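Transcriptional regulator (LacI family) (Clostridium acetobutylicum ATCC 824, PDB 3G85) probably regulates transcription by binding cis-regulatory DNA, the portion crystallised being its periplasmic-binding-protein-like region without the DNA-binding headpiece. Local coordinates at residues A[74-79]-A[136-141]; A[143-148]-A[223-228]; A[95-100]-A[250-255]. All blocks are in the same frame, centred on the assembly; numbering follows the deposited sequence.

Contact 1 of 3, residues A[74-79]-A[136-141]; sequences IANISN and ESLNDA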
# COMPACT_ATOMS: atom_id res chain seq x y z
N ILE A 74 -12.46 -2.19 -6.29
CA ILE A 74 -11.53 -3.32 -6.35
C ILE A 74 -10.27 -2.94 -5.65
O ILE A 74 -9.57 -2.04 -6.12
CB ILE A 74 -11.15 -3.70 -7.77
CG1 ILE A 74 -12.34 -3.63 -8.73
CG2 ILE A 74 -10.43 -5.07 -7.74
CD1 ILE A 74 -13.60 -4.42 -8.35
N ALA A 75 -9.98 -3.61 -4.53
CA ALA A 75 -8.84 -3.25 -3.68
C ALA A 75 -7.47 -3.40 -4.35
O ALA A 75 -6.59 -2.54 -4.17
CB ALA A 75 -8.90 -4.03 -2.37
N ASN A 76 -7.27 -4.49 -5.10
CA ASN A 76 -5.99 -4.74 -5.76
C ASN A 76 -6.19 -5.55 -7.03
O ASN A 76 -6.01 -6.78 -7.01
CB ASN A 76 -4.99 -5.46 -4.80
CG ASN A 76 -3.64 -5.77 -5.47
OD1 ASN A 76 -3.07 -4.91 -6.16
ND2 ASN A 76 -3.15 -7.00 -5.30
N ILE A 77 -6.60 -4.89 -8.12
CA ILE A 77 -6.93 -5.63 -9.32
C ILE A 77 -5.64 -6.18 -9.97
O ILE A 77 -4.62 -5.50 -9.97
CB ILE A 77 -7.76 -4.77 -10.31
CG1 ILE A 77 -8.41 -5.66 -11.38
CG2 ILE A 77 -6.91 -3.57 -10.86
CD1 ILE A 77 -9.65 -5.09 -12.01
N SER A 78 -5.67 -7.44 -10.40
CA SER A 78 -4.51 -8.05 -11.11
C SER A 78 -4.49 -7.60 -12.56
O SER A 78 -5.52 -7.15 -13.09
CB SER A 78 -4.58 -9.58 -11.06
OG SER A 78 -5.66 -10.06 -11.86
N ASN A 79 -3.35 -7.75 -13.23
CA ASN A 79 -3.25 -7.47 -14.65
C ASN A 79 -4.24 -8.28 -15.48
O ASN A 79 -4.93 -7.74 -16.34
CB ASN A 79 -1.82 -7.72 -15.15
CG ASN A 79 -0.84 -6.75 -14.54
OD1 ASN A 79 -1.22 -5.63 -14.19
ND2 ASN A 79 0.39 -7.20 -14.35
N GLU A 136 7.75 -8.91 -2.66
CA GLU A 136 7.49 -8.85 -4.11
C GLU A 136 6.31 -7.92 -4.46
O GLU A 136 5.31 -7.87 -3.73
CB GLU A 136 7.23 -10.26 -4.67
CG GLU A 136 5.89 -10.85 -4.20
CD GLU A 136 5.58 -12.21 -4.84
OE1 GLU A 136 5.94 -12.42 -6.03
OE2 GLU A 136 4.97 -13.04 -4.13
N SER A 137 6.45 -7.17 -5.54
CA SER A 137 5.41 -6.22 -5.94
C SER A 137 4.17 -6.95 -6.41
O SER A 137 4.23 -7.80 -7.29
CB SER A 137 5.92 -5.28 -7.03
OG SER A 137 7.08 -4.60 -6.60
N LEU A 138 3.05 -6.66 -5.78
CA LEU A 138 1.78 -7.25 -6.21
C LEU A 138 1.13 -6.46 -7.33
O LEU A 138 0.11 -6.89 -7.86
CB LEU A 138 0.81 -7.36 -5.03
CG LEU A 138 1.32 -8.27 -3.91
CD1 LEU A 138 0.23 -8.34 -2.86
CD2 LEU A 138 1.69 -9.65 -4.46
N ASN A 139 1.72 -5.31 -7.68
CA ASN A 139 1.22 -4.46 -8.78
C ASN A 139 2.23 -3.38 -9.13
O ASN A 139 3.31 -3.30 -8.50
CB ASN A 139 -0.09 -3.79 -8.38
CG ASN A 139 0.01 -3.07 -7.05
OD1 ASN A 139 1.00 -2.40 -6.78
ND2 ASN A 139 -1.00 -3.21 -6.22
N ASP A 140 1.87 -2.54 -10.11
CA ASP A 140 2.76 -1.49 -10.60
C ASP A 140 3.03 -0.42 -9.54
O ASP A 140 4.14 0.11 -9.45
CB ASP A 140 2.16 -0.83 -11.83
CG ASP A 140 2.42 -1.60 -13.10
OD1 ASP A 140 2.64 -2.83 -13.06
OD2 ASP A 140 2.40 -0.95 -14.17
N ALA A 141 1.99 -0.07 -8.78
CA ALA A 141 2.10 0.86 -7.67
C ALA A 141 3.25 0.49 -6.74
O ALA A 141 4.04 1.33 -6.37
CB ALA A 141 0.80 0.90 -6.88
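The carboxamides of Asn76 and Asn139 meet with their planes 73° apart, so the two flat groups neither stack nor pair in one plane. A single hydrogen bond joins them, from Asn139 ND2 to Asn76 OD1, and it is short at 2.7 Å. Asn76 OD1 lies close to the amide plane of Asn139, whereas the donor is tilted 34° out of the carbonyl plane of Asn76. Past the nitrogen of the same Asn76 amide comes Leu138, whose CB is 4.0 Å from Asn76 ND2, an apolar brush against the polar end.

Each amide is pinned at both of its polar atoms, which fixes its rotation. Asn76 OD1 takes a second hydrogen bond from Arg99 NH2, and Asn76 ND2 is bonded to Asp21 OD1. In Asn139, OD1 caps the backbone N of Met142. A first torsion of 52°, which sets CG between the backbone N and the carbonyl carbon, brings OD1 to that nitrogen and still lets ND2 reach Asn76. The gathered donors, Arg99 among them, would be expected to polarise the buried carbonyl of Asn76.

Asn76 lies in the loop between strand 71-74 and helix 79-87, whose N-cap is Ser78, while Asn139 is the N-cap of helix 140-155. The bond thus links a loop at the end of one strand of the parallel sheet to the N-terminal cap of a helix packed with the other sheet, bridging the two lobes of the periplasmic-binding-protein fold.

Contact 2 of 3, residues A[143-148]-A[223-228]; sequences DNRNKG and IGMNDR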
# COMPACT_ATOMS: atom_id res chain seq x y z
N ASP A 143 5.88 -1.43 -7.41
CA ASP A 143 7.12 -1.24 -8.15
C ASP A 143 7.51 0.24 -8.11
O ASP A 143 8.65 0.57 -7.82
CB ASP A 143 6.94 -1.69 -9.61
CG ASP A 143 7.18 -3.19 -9.79
OD1 ASP A 143 7.99 -3.77 -9.01
OD2 ASP A 143 6.55 -3.79 -10.71
N ASN A 144 6.55 1.11 -8.38
CA ASN A 144 6.81 2.55 -8.38
C ASN A 144 7.30 3.09 -7.07
O ASN A 144 8.11 3.99 -7.07
CB ASN A 144 5.60 3.33 -8.89
CG ASN A 144 5.40 3.14 -10.36
OD1 ASN A 144 6.33 2.76 -11.06
ND2 ASN A 144 4.18 3.35 -10.83
N ARG A 145 6.82 2.55 -5.94
CA ARG A 145 7.35 3.00 -4.64
C ARG A 145 8.84 2.66 -4.55
O ARG A 145 9.66 3.45 -4.05
CB ARG A 145 6.56 2.39 -3.45
CG ARG A 145 5.22 3.05 -3.24
CD ARG A 145 4.51 2.65 -1.93
NE ARG A 145 4.09 1.26 -1.77
CZ ARG A 145 2.92 0.73 -2.15
NH1 ARG A 145 2.02 1.45 -2.79
NH2 ARG A 145 2.66 -0.54 -1.88
N ASN A 146 9.18 1.46 -5.01
CA ASN A 146 10.59 1.04 -4.98
C ASN A 146 11.46 1.90 -5.89
O ASN A 146 12.55 2.34 -5.48
CB ASN A 146 10.72 -0.41 -5.37
CG ASN A 146 10.04 -1.34 -4.39
OD1 ASN A 146 9.82 -0.99 -3.24
ND2 ASN A 146 9.71 -2.55 -4.86
N LYS A 147 10.96 2.13 -7.09
CA LYS A 147 11.64 2.95 -8.10
C LYS A 147 11.84 4.36 -7.56
O LYS A 147 12.92 4.93 -7.71
CB LYS A 147 10.84 3.01 -9.41
CG LYS A 147 10.66 1.66 -10.13
CD LYS A 147 10.00 1.89 -11.50
CE LYS A 147 10.03 0.63 -12.35
NZ LYS A 147 8.73 0.58 -13.07
N GLY A 148 10.81 4.90 -6.91
CA GLY A 148 10.93 6.22 -6.28
C GLY A 148 12.08 6.28 -5.28
O GLY A 148 12.83 7.27 -5.25
N ILE A 223 7.32 1.65 4.43
CA ILE A 223 6.02 2.02 3.83
C ILE A 223 4.91 1.51 4.76
O ILE A 223 4.88 0.33 5.13
CB ILE A 223 5.85 1.41 2.42
CG1 ILE A 223 6.94 1.92 1.45
CG2 ILE A 223 4.41 1.65 1.88
CD1 ILE A 223 6.83 3.45 1.18
N GLY A 224 4.01 2.41 5.14
CA GLY A 224 2.97 2.05 6.11
C GLY A 224 1.77 1.45 5.42
O GLY A 224 1.08 2.12 4.65
N MSE A 225 1.53 0.17 5.67
CA MSE A 225 0.41 -0.51 5.00
C MSE A 225 -0.64 -0.93 6.02
O MSE A 225 -1.84 -0.85 5.74
CB MSE A 225 0.90 -1.74 4.22
CG MSE A 225 2.06 -1.43 3.32
SE MSE A 225 2.29 -2.92 2.06
CE MSE A 225 3.38 -2.03 0.81
N ASN A 226 -0.17 -1.43 7.16
CA ASN A 226 -1.07 -1.84 8.24
C ASN A 226 -1.33 -0.67 9.19
O ASN A 226 -0.78 0.43 9.03
CB ASN A 226 -0.53 -3.06 9.02
CG ASN A 226 -0.48 -4.34 8.16
OD1 ASN A 226 -1.41 -4.64 7.42
ND2 ASN A 226 0.61 -5.07 8.25
N ASP A 227 -2.19 -0.90 10.17
CA ASP A 227 -2.54 0.09 11.19
C ASP A 227 -1.34 0.91 11.71
O ASP A 227 -0.38 0.36 12.21
CB ASP A 227 -3.24 -0.70 12.32
CG ASP A 227 -3.98 0.17 13.29
OD1 ASP A 227 -3.44 1.23 13.73
OD2 ASP A 227 -5.10 -0.27 13.68
N ARG A 228 -1.40 2.24 11.55
CA ARG A 228 -0.35 3.17 11.98
C ARG A 228 0.12 3.00 13.45
O ARG A 228 1.27 3.34 13.80
CB ARG A 228 -0.84 4.62 11.82
CG ARG A 228 -1.05 5.09 10.37
CD ARG A 228 -1.45 6.60 10.40
NE ARG A 228 -1.45 7.16 9.05
CZ ARG A 228 -2.21 8.18 8.63
NH1 ARG A 228 -3.07 8.77 9.47
NH2 ARG A 228 -2.12 8.61 7.36
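Arg145, whose side chain runs over Ile223 and the end of Met225, has its guanidinium held by groups beyond these two segments: NH1 donates to Asn111 OD1, and NH2 is hydrogen-bonded to O3 of a bound glycerol. Towards 223-228 the same side chain offers only van der Waals contact, and no hydrogen bond spans the two segments.

Ile223 supplies the apolar bed. Its CG2 is 3.7 Å from Arg145 NE, and both CG2 and CD1 also lie against Arg145 CD. Farther along, the methyl CE of Met225, a selenomethionine in this crystal, comes close to Arg145 NH2, 3.2 Å away. Both groups reach the guanidinium obliquely, neither flat over it nor in its plane. The arginine chain bends at its third torsion, -65°, which swings the guanidinium away from the line of its methylenes, while Met225 stays extended beyond CG and brings CE to it from the loop following the strand. Met114 of helix 111-124 touches both Arg145 and Ile223 and adds to the apolar lining.

All three contacting residues are buried, so the contact places a cationic head on hydrocarbon, while NH1 and NH2 find polar partners in Asn111 and the glycerol. An arginine supported in this way and offering an N-H to glycerol is consistent with the effector pocket of LacI-family regulators, where, as in LacI itself, an arginine near the N-terminal end of the equivalent helix grips the sugar-like effector. Effector binding by Arg145 is therefore only probable, and the glycerol itself probably came from the crystallisation liquor.

Contact 3 of 3, residues A[95-100]-A[250-255]; sequences ILFNRL and GTCISL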
# COMPACT_ATOMS: atom_id res chain seq x y z
N ILE A 95 -14.72 1.43 -8.99
CA ILE A 95 -13.57 2.23 -8.60
C ILE A 95 -12.35 1.31 -8.42
O ILE A 95 -12.41 0.34 -7.67
CB ILE A 95 -13.84 2.95 -7.29
CG1 ILE A 95 -15.16 3.72 -7.41
CG2 ILE A 95 -12.72 3.95 -6.95
CD1 ILE A 95 -15.48 4.43 -6.22
N LEU A 96 -11.26 1.62 -9.10
CA LEU A 96 -10.02 0.90 -8.91
C LEU A 96 -9.24 1.58 -7.80
O LEU A 96 -9.11 2.81 -7.79
CB LEU A 96 -9.19 0.90 -10.19
CG LEU A 96 -9.91 0.29 -11.39
CD1 LEU A 96 -8.92 0.27 -12.62
CD2 LEU A 96 -10.39 -1.10 -11.04
N PHE A 97 -8.70 0.80 -6.88
CA PHE A 97 -7.90 1.34 -5.80
C PHE A 97 -6.42 1.25 -6.17
O PHE A 97 -5.89 0.14 -6.44
CB PHE A 97 -8.21 0.55 -4.52
CG PHE A 97 -7.75 1.23 -3.27
CD1 PHE A 97 -8.63 1.99 -2.52
CD2 PHE A 97 -6.44 1.05 -2.80
CE1 PHE A 97 -8.22 2.61 -1.33
CE2 PHE A 97 -6.02 1.68 -1.61
CZ PHE A 97 -6.93 2.47 -0.89
N ASN A 98 -5.77 2.41 -6.22
CA ASN A 98 -4.36 2.56 -6.59
C ASN A 98 -3.98 1.96 -7.95
O ASN A 98 -3.00 1.22 -8.06
CB ASN A 98 -3.45 1.98 -5.48
CG ASN A 98 -2.14 2.74 -5.35
OD1 ASN A 98 -1.99 3.87 -5.83
ND2 ASN A 98 -1.17 2.11 -4.69
N ARG A 99 -4.77 2.27 -8.97
CA ARG A 99 -4.44 1.94 -10.34
C ARG A 99 -4.93 3.07 -11.15
O ARG A 99 -6.14 3.28 -11.18
CB ARG A 99 -5.27 0.77 -10.86
CG ARG A 99 -4.99 -0.45 -10.27
CD ARG A 99 -3.78 -1.14 -10.91
NE ARG A 99 -3.74 -2.44 -10.26
CZ ARG A 99 -3.48 -2.63 -8.98
NH1 ARG A 99 -3.17 -1.59 -8.18
NH2 ARG A 99 -3.51 -3.85 -8.48
N LEU A 100 -4.05 3.75 -11.86
CA LEU A 100 -4.53 4.70 -12.83
C LEU A 100 -5.21 4.00 -14.03
O LEU A 100 -4.84 2.90 -14.42
CB LEU A 100 -3.46 5.72 -13.23
CG LEU A 100 -4.00 6.97 -13.96
CD1 LEU A 100 -5.25 7.61 -13.27
CD2 LEU A 100 -2.90 8.02 -14.22
N GLY A 250 -12.81 5.98 2.28
CA GLY A 250 -13.92 6.92 2.42
C GLY A 250 -14.16 7.64 1.10
O GLY A 250 -15.31 7.81 0.67
N THR A 251 -13.08 8.06 0.45
CA THR A 251 -13.22 8.79 -0.83
C THR A 251 -13.83 7.91 -1.95
O THR A 251 -14.56 8.41 -2.83
CB THR A 251 -11.88 9.40 -1.28
OG1 THR A 251 -11.46 10.35 -0.31
CG2 THR A 251 -12.03 10.12 -2.62
N CYS A 252 -13.52 6.61 -1.93
CA CYS A 252 -14.18 5.66 -2.83
C CYS A 252 -15.71 5.76 -2.73
O CYS A 252 -16.38 5.82 -3.76
CB CYS A 252 -13.71 4.21 -2.54
SG CYS A 252 -12.01 3.89 -3.07
N ILE A 253 -16.26 5.77 -1.52
CA ILE A 253 -17.71 5.93 -1.34
C ILE A 253 -18.23 7.26 -1.93
O ILE A 253 -19.28 7.28 -2.57
CB ILE A 253 -18.09 5.86 0.16
CG1 ILE A 253 -17.71 4.47 0.71
CG2 ILE A 253 -19.57 6.28 0.40
CD1 ILE A 253 -18.13 4.25 2.16
N SER A 254 -17.49 8.35 -1.72
CA SER A 254 -17.85 9.66 -2.28
C SER A 254 -17.98 9.60 -3.78
O SER A 254 -18.95 10.14 -4.33
CB SER A 254 -16.79 10.73 -1.96
OG SER A 254 -16.71 10.98 -0.58
N LEU A 255 -16.98 8.99 -4.42
CA LEU A 255 -16.97 8.82 -5.86
C LEU A 255 -18.16 7.96 -6.31
O LEU A 255 -18.86 8.31 -7.27
CB LEU A 255 -15.68 8.16 -6.35
CG LEU A 255 -14.37 8.94 -6.33
CD1 LEU A 255 -13.37 8.20 -7.22
CD2 LEU A 255 -14.60 10.37 -6.83
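Ile95 and Cys252 form the centre of this contact, and the two branches of the isoleucine divide the work. The longer branch is fully stretched, chi2 -179°, which carries CD1 to the helix, where it rests on Leu255 CB at 3.7 Å. Its approach to the carbonyl oxygen of Cys252 is unusually close and doubtful. The shorter branch, CG2, turns instead to the cysteine sulfur and lies 3.9 Å from Cys252 SG.

That sulfur is shared with Phe97. Cys252 SG stands opposite its own carbonyl carbon, a rotation that directs it towards the strand and into the angle between the isoleucine and the phenylalanine. The phenylalanine CG stands opposite the backbone N of Phe97, chi1 -164°, and the ring extends far enough for CD1 to approach Cys252 SG at 3.9 Å. The sulfur sits at the ring edge, near its plane, 5.2 Å from the centroid of the Phe97 ring: a sulfur-aromatic contact made on the rim, not over the face. Phe30 meets the same ring.

Strand 95-97 and helix 250-255 run nearly antiparallel, at 163°, with their axes 9.8 Å apart. Cys252 and Leu255 both also touch Val107 of the adjoining strand, while Ile253 turns to helix 27-40. This is the helix-on-sheet layer of an α/β sandwich. In the type I periplasmic-binding-protein fold used by LacI regulators the chain crosses between lobes several times, which explains how the late helix 245-260 comes to cover the parallel sheet built mainly by the first half of the chain.

Overall arrangement
Contact 3 is apolar core within one lobe, where helix 245-260 lies on the parallel sheet. Contact 2 is equally buried but belongs to the other lobe, setting an arginine against hydrocarbon beside the glycerol. Only contact 1, partly buried, spans the two lobes, and it is the only one with a hydrogen bond between its segments. Contacts 1 and 2 share helix 140-155, contact 1 at its N-cap and contact 2 a turn further on, and are joined by a probable hydrogen bond between Ser137 and Asp143. Arg99, just beyond the strand of contact 3, makes a probable hydrogen bond to Ile77 O, tying contacts 1 and 3 together, whereas contacts 2 and 3 merely brush through Arg145 and Asn98.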